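Alr4995 protein (Nostoc sp., PDB 6LRF) acts as a bifunctional enzyme, an arginine dihydrolase of the guanidine-modifying superfamily joined to an ornithine cyclodeaminase. Local coordinates at residues B[229-234]-B[247-252]; B[7-12]-B[39-44]; B[317-322]-B[329-334]; B[305-310]-B[344-349]; B[400-405]-B[419-424]. All blocks are in the same frame, centred on the assembly; numbering follows the deposited sequence.

The five contacts sample three regions of the chain. Contacts 1 and 2 lie in the N-terminal part of the chain and touch each other, with Gln40 packed on Pro251 and Leu252. Contact 2 is the most buried and is carried by a tryptophan; contact 1 is partly buried and rests on hydrogen bonds. Contacts 3 and 4 share one unit: helix 299-310 runs into strand 313-320, and strand 329-337 into helix 340-352. Their chemistry differs. Contact 3 is a polar strand pair, outermost in this chain's sheet and beside a second subunit, while contact 4 is mainly apolar helix packing. Contact 5 lies about 22 Å from contact 4, centre to centre, and uses backbone, sulfur and water.

Contact 1. Residues B[229-234]-B[247-252]; sequences MNKASD and VLETPL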
# COMPACT_ATOMS: atom_id res chain seq x y z
N MSE B 229 29.20 -4.95 -41.70
CA MSE B 229 28.51 -4.24 -40.63
C MSE B 229 29.47 -3.57 -39.68
O MSE B 229 30.69 -3.71 -39.80
CB MSE B 229 27.63 -5.21 -39.86
CG MSE B 229 28.30 -6.56 -39.64
SE MSE B 229 27.24 -7.61 -38.39
CE MSE B 229 27.15 -6.27 -36.97
N ASN B 230 28.91 -2.86 -38.70
CA ASN B 230 29.70 -2.13 -37.72
C ASN B 230 30.47 -3.06 -36.78
O ASN B 230 31.70 -3.12 -36.84
CB ASN B 230 28.79 -1.21 -36.91
CG ASN B 230 29.55 -0.47 -35.83
OD1 ASN B 230 30.68 -0.01 -36.04
ND2 ASN B 230 28.95 -0.36 -34.65
N LYS B 231 29.75 -3.77 -35.92
CA LYS B 231 30.36 -4.59 -34.87
C LYS B 231 29.43 -5.73 -34.48
O LYS B 231 28.27 -5.49 -34.13
CB LYS B 231 30.69 -3.74 -33.63
CG LYS B 231 32.15 -3.79 -33.19
CD LYS B 231 32.60 -2.46 -32.56
CE LYS B 231 33.00 -1.44 -33.64
NZ LYS B 231 33.51 -0.14 -33.13
N ALA B 232 29.94 -6.96 -34.54
CA ALA B 232 29.14 -8.14 -34.20
C ALA B 232 29.67 -8.87 -32.96
O ALA B 232 30.88 -8.93 -32.74
CB ALA B 232 29.09 -9.11 -35.39
N SER B 233 28.76 -9.43 -32.16
CA SER B 233 29.13 -10.27 -31.03
C SER B 233 29.68 -11.62 -31.49
O SER B 233 29.48 -12.02 -32.65
CB SER B 233 27.92 -10.50 -30.13
OG SER B 233 27.03 -11.43 -30.73
N ASP B 234 30.35 -12.34 -30.59
CA ASP B 234 30.84 -13.69 -30.89
C ASP B 234 29.69 -14.63 -31.21
O ASP B 234 29.77 -15.42 -32.16
CB ASP B 234 31.65 -14.25 -29.72
CG ASP B 234 33.03 -13.63 -29.61
OD1 ASP B 234 33.51 -13.07 -30.63
OD2 ASP B 234 33.64 -13.70 -28.52
N VAL B 247 31.32 -12.88 -42.25
CA VAL B 247 31.11 -11.60 -41.58
C VAL B 247 32.31 -10.67 -41.65
O VAL B 247 33.36 -10.95 -41.07
CB VAL B 247 30.75 -11.81 -40.10
CG1 VAL B 247 30.67 -10.46 -39.39
CG2 VAL B 247 29.44 -12.58 -39.97
N LEU B 248 32.14 -9.56 -42.35
CA LEU B 248 33.13 -8.49 -42.40
C LEU B 248 32.71 -7.34 -41.49
O LEU B 248 31.61 -6.81 -41.62
CB LEU B 248 33.31 -7.97 -43.83
CG LEU B 248 34.27 -8.65 -44.82
CD1 LEU B 248 34.20 -10.15 -44.75
CD2 LEU B 248 33.97 -8.18 -46.23
N GLU B 249 33.57 -6.95 -40.56
CA GLU B 249 33.30 -5.79 -39.73
C GLU B 249 34.10 -4.59 -40.24
O GLU B 249 35.02 -4.75 -41.04
CB GLU B 249 33.62 -6.07 -38.26
CG GLU B 249 32.79 -7.19 -37.66
CD GLU B 249 33.29 -7.63 -36.29
OE1 GLU B 249 34.41 -8.18 -36.21
OE2 GLU B 249 32.56 -7.44 -35.29
N THR B 250 33.71 -3.40 -39.80
CA THR B 250 34.44 -2.16 -40.08
C THR B 250 33.84 -1.08 -39.19
O THR B 250 32.62 -0.87 -39.20
CB THR B 250 34.40 -1.74 -41.59
OG1 THR B 250 34.98 -0.43 -41.75
CG2 THR B 250 32.96 -1.73 -42.14
N PRO B 251 34.68 -0.40 -38.41
CA PRO B 251 34.16 0.61 -37.48
C PRO B 251 33.44 1.73 -38.21
O PRO B 251 33.96 2.24 -39.21
CB PRO B 251 35.42 1.12 -36.77
CG PRO B 251 36.52 0.85 -37.72
CD PRO B 251 36.15 -0.43 -38.42
N LEU B 252 32.25 2.08 -37.73
CA LEU B 252 31.43 3.16 -38.30
C LEU B 252 30.82 3.99 -37.18
O LEU B 252 29.73 4.54 -37.33
CB LEU B 252 30.32 2.59 -39.19
CG LEU B 252 30.72 1.91 -40.49
CD1 LEU B 252 29.62 0.97 -40.97
CD2 LEU B 252 31.05 2.94 -41.57
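Glu249 reaches across to the loop that follows strand 226-229. Its OE2 accepts the backbone N of Ala232 at 2.8 Å, in a nearly straight bond of 175° that uses the anti lone pair of the carboxylate. The same oxygen lies beside CB of Ala232, at 3.9 Å. At the other end of the contact, Asn230 OD1 takes the backbone N of Leu252 at 3.1 Å. This donor is tilted 33° from the amide carbonyl plane. CG of Asn230 is anti to its own N (chi1 177°), which swings the amide toward Leu252. Between these two side-chain bonds lies a short parallel pairing of Met229 with Glu249. Met229 N donates to Leu248 O at 3.0 Å, and Thr250 N makes a weak bond to Met229 O. The two strands are joined through helix 234-242, so this is a beta-alpha-beta crossover. Replacing Asn230 by an alanine removes OD1, and the backbone N of Leu252 would probably lose this acceptor, with the loop 250-252 less firmly held. Further out, Asn230 ND2 donates to Asn215 O, which fixes the amide's rotation. Ser233 N-caps helix 234-242 through its OG, bonded to Leu236 N, and Lys237 of that helix packs on Glu249.

Contact 2. Residues B[7-12]-B[39-44]; sequences FLMCPP and EQWQGL
Trp41 leaves its helix with CG anti to the backbone N (chi1 -172°), and this carries the indole out to the chain after strand 6-9. Met9 comes to meet it with an extended chi2 and a bend at chi3 (64°), which turns its methyl toward the indole. The two proline residues lie over one face of the indole. Pro11 CA sits 3.8 Å from the centroid of the Trp41 six-membered ring, and Pro12 CD 3.6 Å from that of its five-membered ring. Both are CH-pi contacts. From the other side of the ring plane Met9 CE approaches obliquely, 3.5 Å from Trp41 CE2. The selenium of this selenomethionine is oblique to the six-membered ring, 5.2 Å from its centroid, in a Met-aromatic contact. The same CE rests on Leu44 CD2 at 3.7 Å, one turn further along the helix. A water in the plane of the indole, at its edge, accepts from Trp41 NE1 at 3.2 Å and from Cys10 N. It thereby joins the buried indole N-H to the backbone. Leu56 of strand 53-56 and Phe255 also touch Trp41. The arrangement is a helix packed against a strand end, where helix 34-49 links parallel strands 6-9 and 53-56 in a beta-alpha-beta crossover.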
# COMPACT_ATOMS: atom_id res chain seq x y z
N PHE B 7 25.96 -0.40 -55.92
CA PHE B 7 25.48 0.33 -54.74
C PHE B 7 25.73 1.81 -54.92
O PHE B 7 26.73 2.21 -55.51
CB PHE B 7 26.19 -0.14 -53.47
CG PHE B 7 25.82 -1.52 -53.05
CD1 PHE B 7 24.79 -1.74 -52.14
CD2 PHE B 7 26.51 -2.62 -53.56
CE1 PHE B 7 24.44 -3.02 -51.75
CE2 PHE B 7 26.18 -3.91 -53.17
CZ PHE B 7 25.13 -4.12 -52.26
N LEU B 8 24.81 2.62 -54.41
CA LEU B 8 24.97 4.06 -54.41
C LEU B 8 25.45 4.53 -53.04
O LEU B 8 24.86 4.13 -52.03
CB LEU B 8 23.66 4.73 -54.75
CG LEU B 8 23.66 6.24 -54.72
CD1 LEU B 8 24.59 6.73 -55.81
CD2 LEU B 8 22.26 6.71 -54.93
N MSE B 9 26.50 5.34 -53.00
CA MSE B 9 26.96 5.94 -51.75
C MSE B 9 27.18 7.44 -51.91
O MSE B 9 26.96 8.00 -52.97
CB MSE B 9 28.24 5.28 -51.26
CG MSE B 9 28.08 3.81 -50.95
SE MSE B 9 29.66 2.95 -50.16
CE MSE B 9 29.79 3.95 -48.47
N CYS B 10 27.59 8.09 -50.83
CA CYS B 10 27.86 9.51 -50.89
C CYS B 10 28.90 9.84 -49.85
O CYS B 10 28.69 9.61 -48.65
CB CYS B 10 26.59 10.32 -50.68
SG CYS B 10 26.82 12.10 -50.74
N PRO B 11 30.06 10.36 -50.30
CA PRO B 11 31.20 10.65 -49.43
C PRO B 11 30.88 11.72 -48.38
O PRO B 11 30.06 12.61 -48.62
CB PRO B 11 32.28 11.12 -50.42
CG PRO B 11 31.52 11.62 -51.60
CD PRO B 11 30.33 10.72 -51.71
N PRO B 12 31.53 11.63 -47.21
CA PRO B 12 31.26 12.49 -46.06
C PRO B 12 31.88 13.88 -46.13
O PRO B 12 32.26 14.40 -45.08
CB PRO B 12 31.88 11.70 -44.89
CG PRO B 12 32.96 10.91 -45.52
CD PRO B 12 32.47 10.53 -46.88
N GLU B 39 37.61 8.54 -42.68
CA GLU B 39 38.40 7.33 -42.55
C GLU B 39 37.53 6.08 -42.46
O GLU B 39 37.83 5.07 -43.09
CB GLU B 39 39.30 7.43 -41.32
CG GLU B 39 40.17 6.21 -41.06
CD GLU B 39 41.38 6.54 -40.22
OE1 GLU B 39 41.26 7.37 -39.29
OE2 GLU B 39 42.46 5.97 -40.48
N GLN B 40 36.46 6.15 -41.67
CA GLN B 40 35.56 5.01 -41.50
C GLN B 40 34.73 4.77 -42.76
O GLN B 40 34.54 3.62 -43.17
CB GLN B 40 34.63 5.23 -40.30
CG GLN B 40 35.31 5.18 -38.94
CD GLN B 40 34.34 5.53 -37.81
OE1 GLN B 40 33.27 6.08 -38.05
NE2 GLN B 40 34.73 5.23 -36.57
N TRP B 41 34.25 5.86 -43.36
CA TRP B 41 33.51 5.79 -44.62
C TRP B 41 34.34 5.10 -45.69
O TRP B 41 33.86 4.18 -46.37
CB TRP B 41 33.10 7.19 -45.10
CG TRP B 41 32.17 7.16 -46.28
CD1 TRP B 41 30.80 7.14 -46.24
CD2 TRP B 41 32.53 7.13 -47.66
NE1 TRP B 41 30.29 7.11 -47.52
CE2 TRP B 41 31.33 7.10 -48.41
CE3 TRP B 41 33.75 7.12 -48.35
CZ2 TRP B 41 31.32 7.07 -49.81
CZ3 TRP B 41 33.74 7.09 -49.74
CH2 TRP B 41 32.53 7.06 -50.45
N GLN B 42 35.59 5.53 -45.84
CA GLN B 42 36.50 4.95 -46.83
C GLN B 42 36.66 3.46 -46.60
O GLN B 42 36.69 2.68 -47.55
CB GLN B 42 37.87 5.65 -46.79
CG GLN B 42 37.86 7.04 -47.41
CD GLN B 42 37.77 7.01 -48.92
OE1 GLN B 42 38.16 6.03 -49.56
NE2 GLN B 42 37.28 8.10 -49.51
N GLY B 43 36.73 3.05 -45.34
CA GLY B 43 36.82 1.64 -45.01
C GLY B 43 35.67 0.84 -45.59
O GLY B 43 35.87 -0.22 -46.19
N LEU B 44 34.45 1.36 -45.40
CA LEU B 44 33.25 0.74 -45.97
C LEU B 44 33.29 0.75 -47.50
O LEU B 44 33.10 -0.28 -48.16
CB LEU B 44 32.00 1.48 -45.48
CG LEU B 44 30.68 0.98 -46.07
CD1 LEU B 44 30.51 -0.50 -45.80
CD2 LEU B 44 29.53 1.79 -45.48
O HOH W 1 27.23 6.68 -48.21

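Contact 3. Residues B[317-322]-B[329-334]; sequences LNFNLG and SAAEVK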
# COMPACT_ATOMS: atom_id res chain seq x y z
N LEU B 317 -10.62 14.44 -42.39
CA LEU B 317 -10.95 15.00 -43.69
C LEU B 317 -11.68 16.33 -43.58
O LEU B 317 -11.58 17.18 -44.48
CB LEU B 317 -11.78 14.01 -44.48
CG LEU B 317 -10.99 12.72 -44.67
CD1 LEU B 317 -11.78 11.73 -45.50
CD2 LEU B 317 -9.63 13.03 -45.30
N ASN B 318 -12.42 16.52 -42.49
CA ASN B 318 -13.16 17.76 -42.29
C ASN B 318 -13.72 17.87 -40.89
O ASN B 318 -13.87 16.88 -40.18
CB ASN B 318 -14.30 17.88 -43.31
CG ASN B 318 -15.23 16.69 -43.28
OD1 ASN B 318 -16.07 16.57 -42.39
ND2 ASN B 318 -15.08 15.79 -44.26
N PHE B 319 -14.04 19.10 -40.50
CA PHE B 319 -14.59 19.37 -39.18
C PHE B 319 -15.64 20.46 -39.32
O PHE B 319 -15.35 21.55 -39.81
CB PHE B 319 -13.48 19.81 -38.23
CG PHE B 319 -13.90 19.85 -36.80
CD1 PHE B 319 -13.65 18.77 -35.96
CD2 PHE B 319 -14.52 20.97 -36.27
CE1 PHE B 319 -14.03 18.80 -34.63
CE2 PHE B 319 -14.91 21.01 -34.93
CZ PHE B 319 -14.66 19.92 -34.12
N ASN B 320 -16.87 20.15 -38.93
CA ASN B 320 -17.93 21.15 -38.87
C ASN B 320 -18.18 21.56 -37.42
O ASN B 320 -18.65 20.76 -36.61
CB ASN B 320 -19.21 20.62 -39.52
CG ASN B 320 -19.07 20.42 -41.03
OD1 ASN B 320 -17.95 20.42 -41.57
ND2 ASN B 320 -20.19 20.26 -41.71
N LEU B 321 -17.83 22.80 -37.11
CA LEU B 321 -17.91 23.34 -35.75
C LEU B 321 -19.32 23.80 -35.38
O LEU B 321 -19.89 24.63 -36.07
CB LEU B 321 -16.96 24.52 -35.59
CG LEU B 321 -16.99 25.16 -34.19
CD1 LEU B 321 -16.43 24.19 -33.14
CD2 LEU B 321 -16.24 26.50 -34.17
N GLY B 322 -19.85 23.29 -34.28
CA GLY B 322 -21.09 23.82 -33.73
C GLY B 322 -21.02 25.32 -33.44
O GLY B 322 -19.99 25.83 -33.01
N SER B 329 -20.97 19.17 -32.99
CA SER B 329 -19.97 19.29 -34.04
C SER B 329 -19.89 17.94 -34.74
O SER B 329 -20.38 16.94 -34.21
CB SER B 329 -18.61 19.70 -33.47
OG SER B 329 -18.62 21.06 -33.09
N ALA B 330 -19.31 17.92 -35.93
CA ALA B 330 -19.17 16.67 -36.68
C ALA B 330 -17.82 16.61 -37.35
O ALA B 330 -17.32 17.62 -37.85
CB ALA B 330 -20.28 16.53 -37.72
N ALA B 331 -17.21 15.43 -37.36
CA ALA B 331 -15.95 15.26 -38.07
C ALA B 331 -15.97 13.99 -38.94
O ALA B 331 -16.61 13.00 -38.60
CB ALA B 331 -14.79 15.22 -37.07
N GLU B 332 -15.30 14.05 -40.08
CA GLU B 332 -15.14 12.86 -40.91
C GLU B 332 -13.67 12.52 -40.92
O GLU B 332 -12.81 13.38 -41.12
CB GLU B 332 -15.70 13.08 -42.31
CG GLU B 332 -17.21 12.82 -42.36
CD GLU B 332 -17.90 13.36 -43.60
OE1 GLU B 332 -17.21 13.65 -44.61
OE2 GLU B 332 -19.15 13.49 -43.57
N VAL B 333 -13.38 11.25 -40.66
CA VAL B 333 -12.01 10.81 -40.44
C VAL B 333 -11.73 9.59 -41.32
O VAL B 333 -12.50 8.63 -41.32
CB VAL B 333 -11.77 10.46 -38.95
CG1 VAL B 333 -10.36 9.94 -38.73
CG2 VAL B 333 -12.02 11.69 -38.05
N LYS B 334 -10.65 9.63 -42.09
CA LYS B 334 -10.25 8.45 -42.84
C LYS B 334 -9.34 7.62 -41.94
O LYS B 334 -8.32 8.10 -41.47
CB LYS B 334 -9.55 8.83 -44.15
CG LYS B 334 -9.32 7.66 -45.10
CD LYS B 334 -8.67 8.12 -46.41
CE LYS B 334 -7.25 8.64 -46.20
NZ LYS B 334 -6.31 7.54 -45.87
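Backbone bonds come first between Asn318 and Glu332, where the antiparallel strands 313-320 and 329-337 pair. Leu317 N and Asn318 N both point to Glu332 O, the first at 2.7 Å and the second weakly. Two residues thus face one, a classic beta bulge. Beyond it the pairing is regular: Asn320 N reaches Ala330 O at 2.8 Å, and Ala330 N returns a bond to Asn320 O. Two side-chain bonds add to the backbone pairing. Asn318 takes chi1 near 55°, which brings ND2 over the Glu332 carboxylate. ND2 meets OE1 of Glu332 at 3.0 Å from above the carboxylate plane, with the amide turned 78° against it. OE2 of Glu332 has its own mate, Arg289, in a salt bridge. Near the turn, Ser329 OG accepts Gly322 N at 2.8 Å in an almost straight bond (175°). Apolar contacts are few. Phe319 CD1 lies 3.9 Å from Ala331 CB, and Leu317 CD1 packs on Lys334 CB, while the Lys334 amine goes to Asp143. Strand 313-320 is outermost in this chain's mixed sheet, and strand 280-292 pairs with the far side of strand 329-337. Helix 294-297 lies against Phe319, Ser329 and Ala331, and Phe319 of a second subunit meets the Phe319 ring.

Contact 4. Residues B[305-310]-B[344-349]; sequences DMIVDT and EEIISL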
# COMPACT_ATOMS: atom_id res chain seq x y z
N ASP B 305 -6.53 8.53 -30.62
CA ASP B 305 -5.59 7.76 -29.81
C ASP B 305 -5.71 6.25 -29.98
O ASP B 305 -4.71 5.54 -30.06
CB ASP B 305 -5.77 8.09 -28.32
CG ASP B 305 -4.97 9.30 -27.90
OD1 ASP B 305 -4.87 10.26 -28.70
OD2 ASP B 305 -4.41 9.29 -26.77
N MSE B 306 -6.95 5.77 -29.99
CA MSE B 306 -7.19 4.35 -30.20
C MSE B 306 -6.72 3.88 -31.55
O MSE B 306 -6.13 2.82 -31.66
CB MSE B 306 -8.68 4.03 -30.06
CG MSE B 306 -9.14 3.93 -28.64
SE MSE B 306 -11.09 3.94 -28.55
CE MSE B 306 -11.27 3.45 -26.65
N ILE B 307 -7.04 4.64 -32.59
CA ILE B 307 -6.62 4.33 -33.94
C ILE B 307 -5.10 4.09 -33.97
O ILE B 307 -4.63 3.00 -34.32
CB ILE B 307 -7.03 5.45 -34.92
CG1 ILE B 307 -8.55 5.53 -35.02
CG2 ILE B 307 -6.39 5.23 -36.28
CD1 ILE B 307 -9.09 6.66 -35.90
N VAL B 308 -4.32 5.08 -33.54
CA VAL B 308 -2.85 4.98 -33.59
C VAL B 308 -2.28 3.92 -32.64
O VAL B 308 -1.33 3.19 -32.99
CB VAL B 308 -2.19 6.34 -33.29
CG1 VAL B 308 -0.67 6.21 -33.26
CG2 VAL B 308 -2.61 7.36 -34.32
N ASP B 309 -2.84 3.81 -31.44
CA ASP B 309 -2.32 2.86 -30.45
C ASP B 309 -2.51 1.41 -30.88
O ASP B 309 -1.68 0.56 -30.56
CB ASP B 309 -2.98 3.09 -29.09
CG ASP B 309 -2.39 4.28 -28.35
OD1 ASP B 309 -1.58 5.02 -28.95
OD2 ASP B 309 -2.74 4.50 -27.16
N THR B 310 -3.60 1.15 -31.59
CA THR B 310 -3.95 -0.19 -32.07
C THR B 310 -3.15 -0.59 -33.33
O THR B 310 -3.06 -1.78 -33.68
CB THR B 310 -5.46 -0.29 -32.35
OG1 THR B 310 -6.19 0.13 -31.19
CG2 THR B 310 -5.89 -1.71 -32.72
N GLU B 344 -10.44 -4.41 -37.96
CA GLU B 344 -11.55 -4.88 -37.14
C GLU B 344 -11.39 -4.49 -35.68
O GLU B 344 -12.36 -4.13 -34.99
CB GLU B 344 -11.68 -6.39 -37.24
CG GLU B 344 -12.06 -6.90 -38.61
CD GLU B 344 -12.22 -8.40 -38.62
OE1 GLU B 344 -11.21 -9.12 -38.43
OE2 GLU B 344 -13.37 -8.86 -38.80
N GLU B 345 -10.16 -4.56 -35.21
CA GLU B 345 -9.88 -4.18 -33.83
C GLU B 345 -10.19 -2.68 -33.62
O GLU B 345 -10.82 -2.30 -32.63
CB GLU B 345 -8.44 -4.51 -33.49
CG GLU B 345 -8.11 -4.39 -32.02
CD GLU B 345 -8.18 -5.72 -31.28
OE1 GLU B 345 -7.76 -6.77 -31.85
OE2 GLU B 345 -8.65 -5.72 -30.11
N ILE B 346 -9.77 -1.85 -34.57
CA ILE B 346 -10.01 -0.42 -34.51
C ILE B 346 -11.49 -0.08 -34.58
O ILE B 346 -12.00 0.68 -33.76
CB ILE B 346 -9.27 0.32 -35.67
CG1 ILE B 346 -7.75 0.25 -35.47
CG2 ILE B 346 -9.74 1.76 -35.79
CD1 ILE B 346 -6.95 0.56 -36.73
N ILE B 347 -12.18 -0.65 -35.56
CA ILE B 347 -13.60 -0.37 -35.74
C ILE B 347 -14.41 -0.82 -34.51
O ILE B 347 -15.36 -0.15 -34.10
CB ILE B 347 -14.12 -1.03 -37.02
CG1 ILE B 347 -13.38 -0.46 -38.23
CG2 ILE B 347 -15.63 -0.81 -37.18
CD1 ILE B 347 -13.48 1.04 -38.35
N SER B 348 -14.01 -1.94 -33.89
CA SER B 348 -14.67 -2.39 -32.67
C SER B 348 -14.55 -1.35 -31.56
O SER B 348 -15.51 -1.09 -30.84
CB SER B 348 -14.07 -3.72 -32.18
OG SER B 348 -14.40 -4.77 -33.07
N LEU B 349 -13.38 -0.73 -31.43
CA LEU B 349 -13.21 0.31 -30.43
C LEU B 349 -14.03 1.56 -30.79
O LEU B 349 -14.71 2.14 -29.94
CB LEU B 349 -11.72 0.63 -30.27
CG LEU B 349 -10.86 -0.53 -29.74
CD1 LEU B 349 -9.35 -0.29 -29.96
CD2 LEU B 349 -11.13 -0.80 -28.26
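The backbones of helices 299-310 and 340-352 run nearly antiparallel here, at 157°, with the axes of the short segments 9.5 Å apart and the CA atoms of Ile307 and Ile346 nearest each other. Thr310 touches three residues of the second helix. Its CG2 is anti to the backbone N and points across to that helix. There this methyl meets Glu345 CG at 3.5 Å and Ile346 CG1 at 3.9 Å. The second branch, OG1, lies 3.4 Å from Leu349 CD1, one turn along the same helix from Glu345. OG1 also donates to Met306 O one turn back, at 2.7 Å. That carbonyl accepts Thr310 N as well, from the opposite face of its plane, so two bonds grip it and the threonine rotamer is fixed. A glycine here would probably open a gap beside Glu345 and Ile346 and leave Met306 O with one donor fewer. Apolar groups complete the interface. The extended side chain of Met306, a selenomethionine, crosses that of Leu349 obliquely, and its SE lies 3.8 Å from Leu349 CB. Ile307 CG1 meets Ile346 CG2 at 4.0 Å, with the two side chains at about a right angle. Both isoleucines also rest on Val335 of strand 329-337. Glu345 carries its polar end elsewhere, where OE1 has a weak bond to Tyr191. Two adjacent helices thus pack on strands of one sheet, in an alpha/beta layer arrangement with the hairpin 313-337 between them in sequence.

Contact 5. Residues B[400-405]-B[419-424]; sequences ENQRMD and AQCKIL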
# COMPACT_ATOMS: atom_id res chain seq x y z
N GLU B 400 -30.87 -7.72 -27.54
CA GLU B 400 -31.41 -8.02 -26.22
C GLU B 400 -30.41 -8.79 -25.34
O GLU B 400 -29.49 -9.45 -25.84
CB GLU B 400 -32.70 -8.82 -26.34
CG GLU B 400 -33.86 -8.02 -26.90
CD GLU B 400 -35.12 -8.85 -27.04
OE1 GLU B 400 -35.15 -10.00 -26.53
OE2 GLU B 400 -36.09 -8.36 -27.66
N ASN B 401 -30.61 -8.69 -24.02
CA ASN B 401 -29.79 -9.36 -23.02
C ASN B 401 -28.33 -8.95 -23.09
O ASN B 401 -27.43 -9.78 -22.90
CB ASN B 401 -29.90 -10.88 -23.15
CG ASN B 401 -31.34 -11.36 -23.03
OD1 ASN B 401 -31.78 -12.21 -23.80
ND2 ASN B 401 -32.08 -10.80 -22.07
N GLN B 402 -28.10 -7.67 -23.35
CA GLN B 402 -26.75 -7.16 -23.59
C GLN B 402 -25.82 -7.46 -22.43
O GLN B 402 -26.15 -7.22 -21.28
CB GLN B 402 -26.80 -5.65 -23.83
CG GLN B 402 -25.47 -5.05 -24.30
CD GLN B 402 -25.16 -5.38 -25.74
OE1 GLN B 402 -26.05 -5.41 -26.59
NE2 GLN B 402 -23.88 -5.62 -26.03
N ARG B 403 -24.65 -8.01 -22.73
CA ARG B 403 -23.55 -8.03 -21.77
C ARG B 403 -22.24 -8.10 -22.51
O ARG B 403 -22.20 -8.43 -23.69
CB ARG B 403 -23.65 -9.20 -20.79
CG ARG B 403 -23.72 -10.55 -21.42
CD ARG B 403 -23.24 -11.61 -20.40
NE ARG B 403 -21.79 -11.58 -20.33
CZ ARG B 403 -21.05 -12.29 -19.50
NH1 ARG B 403 -21.61 -13.13 -18.64
NH2 ARG B 403 -19.73 -12.18 -19.54
N MSE B 404 -21.15 -7.80 -21.82
CA MSE B 404 -19.86 -7.84 -22.48
C MSE B 404 -19.43 -9.28 -22.70
O MSE B 404 -19.90 -10.20 -22.02
CB MSE B 404 -18.80 -7.10 -21.66
CG MSE B 404 -18.46 -7.80 -20.37
SE MSE B 404 -16.83 -7.02 -19.56
CE MSE B 404 -16.91 -5.21 -20.35
N ASP B 405 -18.54 -9.44 -23.69
CA ASP B 405 -17.85 -10.69 -23.96
C ASP B 405 -18.78 -11.79 -24.42
O ASP B 405 -18.54 -12.97 -24.17
CB ASP B 405 -17.06 -11.15 -22.73
CG ASP B 405 -15.89 -10.23 -22.41
OD1 ASP B 405 -15.44 -9.48 -23.32
OD2 ASP B 405 -15.42 -10.23 -21.26
N ALA B 419 -32.42 -10.27 -32.09
CA ALA B 419 -30.97 -10.19 -31.91
C ALA B 419 -30.67 -10.35 -30.42
O ALA B 419 -31.17 -9.59 -29.60
CB ALA B 419 -30.41 -8.88 -32.44
N GLN B 420 -29.87 -11.35 -30.10
CA GLN B 420 -29.62 -11.76 -28.72
C GLN B 420 -28.14 -11.89 -28.41
O GLN B 420 -27.43 -12.66 -29.04
CB GLN B 420 -30.25 -13.12 -28.44
CG GLN B 420 -31.53 -13.15 -27.68
CD GLN B 420 -32.07 -14.57 -27.60
OE1 GLN B 420 -32.04 -15.31 -28.59
NE2 GLN B 420 -32.55 -14.96 -26.42
N CYS B 421 -27.70 -11.18 -27.39
CA CYS B 421 -26.39 -11.37 -26.82
C CYS B 421 -26.34 -12.70 -26.04
O CYS B 421 -27.13 -12.94 -25.12
CB CYS B 421 -26.10 -10.18 -25.93
SG CYS B 421 -24.44 -9.94 -25.53
N LYS B 422 -25.43 -13.58 -26.42
CA LYS B 422 -25.30 -14.88 -25.76
C LYS B 422 -23.85 -15.13 -25.42
O LYS B 422 -22.97 -14.82 -26.23
CB LYS B 422 -25.81 -16.02 -26.65
CG LYS B 422 -27.31 -16.08 -26.88
CD LYS B 422 -27.62 -17.25 -27.79
CE LYS B 422 -28.92 -17.95 -27.47
NZ LYS B 422 -28.87 -19.39 -27.94
N ILE B 423 -23.59 -15.69 -24.25
CA ILE B 423 -22.23 -16.13 -23.94
C ILE B 423 -21.90 -17.36 -24.77
O ILE B 423 -22.79 -18.09 -25.19
CB ILE B 423 -22.05 -16.44 -22.44
CG1 ILE B 423 -23.02 -17.55 -22.02
CG2 ILE B 423 -22.25 -15.16 -21.61
CD1 ILE B 423 -22.85 -18.01 -20.58
N LEU B 424 -20.61 -17.60 -25.01
CA LEU B 424 -20.17 -18.59 -25.98
C LEU B 424 -20.73 -19.97 -25.72
O LEU B 424 -21.22 -20.63 -26.65
CB LEU B 424 -18.65 -18.67 -26.01
CG LEU B 424 -17.88 -17.42 -26.45
CD1 LEU B 424 -16.38 -17.67 -26.41
CD2 LEU B 424 -18.30 -16.98 -27.83
O HOH W 2 -26.60 -12.47 -22.31
O HOH W 3 -29.46 -14.16 -24.67
O HOH W 4 -18.90 -15.34 -23.75
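Cys421 is buried and carries the tight part of the contact. Its SG is anti to the backbone N (chi1 -162°) and points to the loop 401-403. SG accepts the backbone N of Arg403 at 3.4 Å, in a fairly straight bond (165°). It is also 3.3 Å from Arg403 O, and CB of Cys421 touches Asn401 O at 3.3 Å. Beside it Glu400 pairs in parallel with Gln420. Glu400 N donates to Ala419 O at 2.8 Å, and Cys421 N donates to Glu400 O at 2.9 Å. Beyond the cysteine, Ile423 CG2 sits over one face of the Arg403 guanidinium, toward its rim, 3.7 Å from NH1. The rotation of the guanidinium is fixed within its own segment, since NE and NH2 of Arg403 both bond to Met404 O, which lies in its plane. Met645 of a third subunit also packs on Arg403.

The other side is looser and wet. Asn401 and Gln420 lie side by side, their amide planes 48° apart, and no direct bond joins them. Instead one water links Asn401 OD1 to Cys421 O, and a second links Asn401 O to the same carbonyl. Cys421 O thus takes two water hydrogens. The chemistry implies that backbone pairing at Glu400 gives way to softer bonds: the cysteine sulfur takes over as acceptor for the backbone, and the two waters at Cys421 O fill in where the loop leaves the sheet.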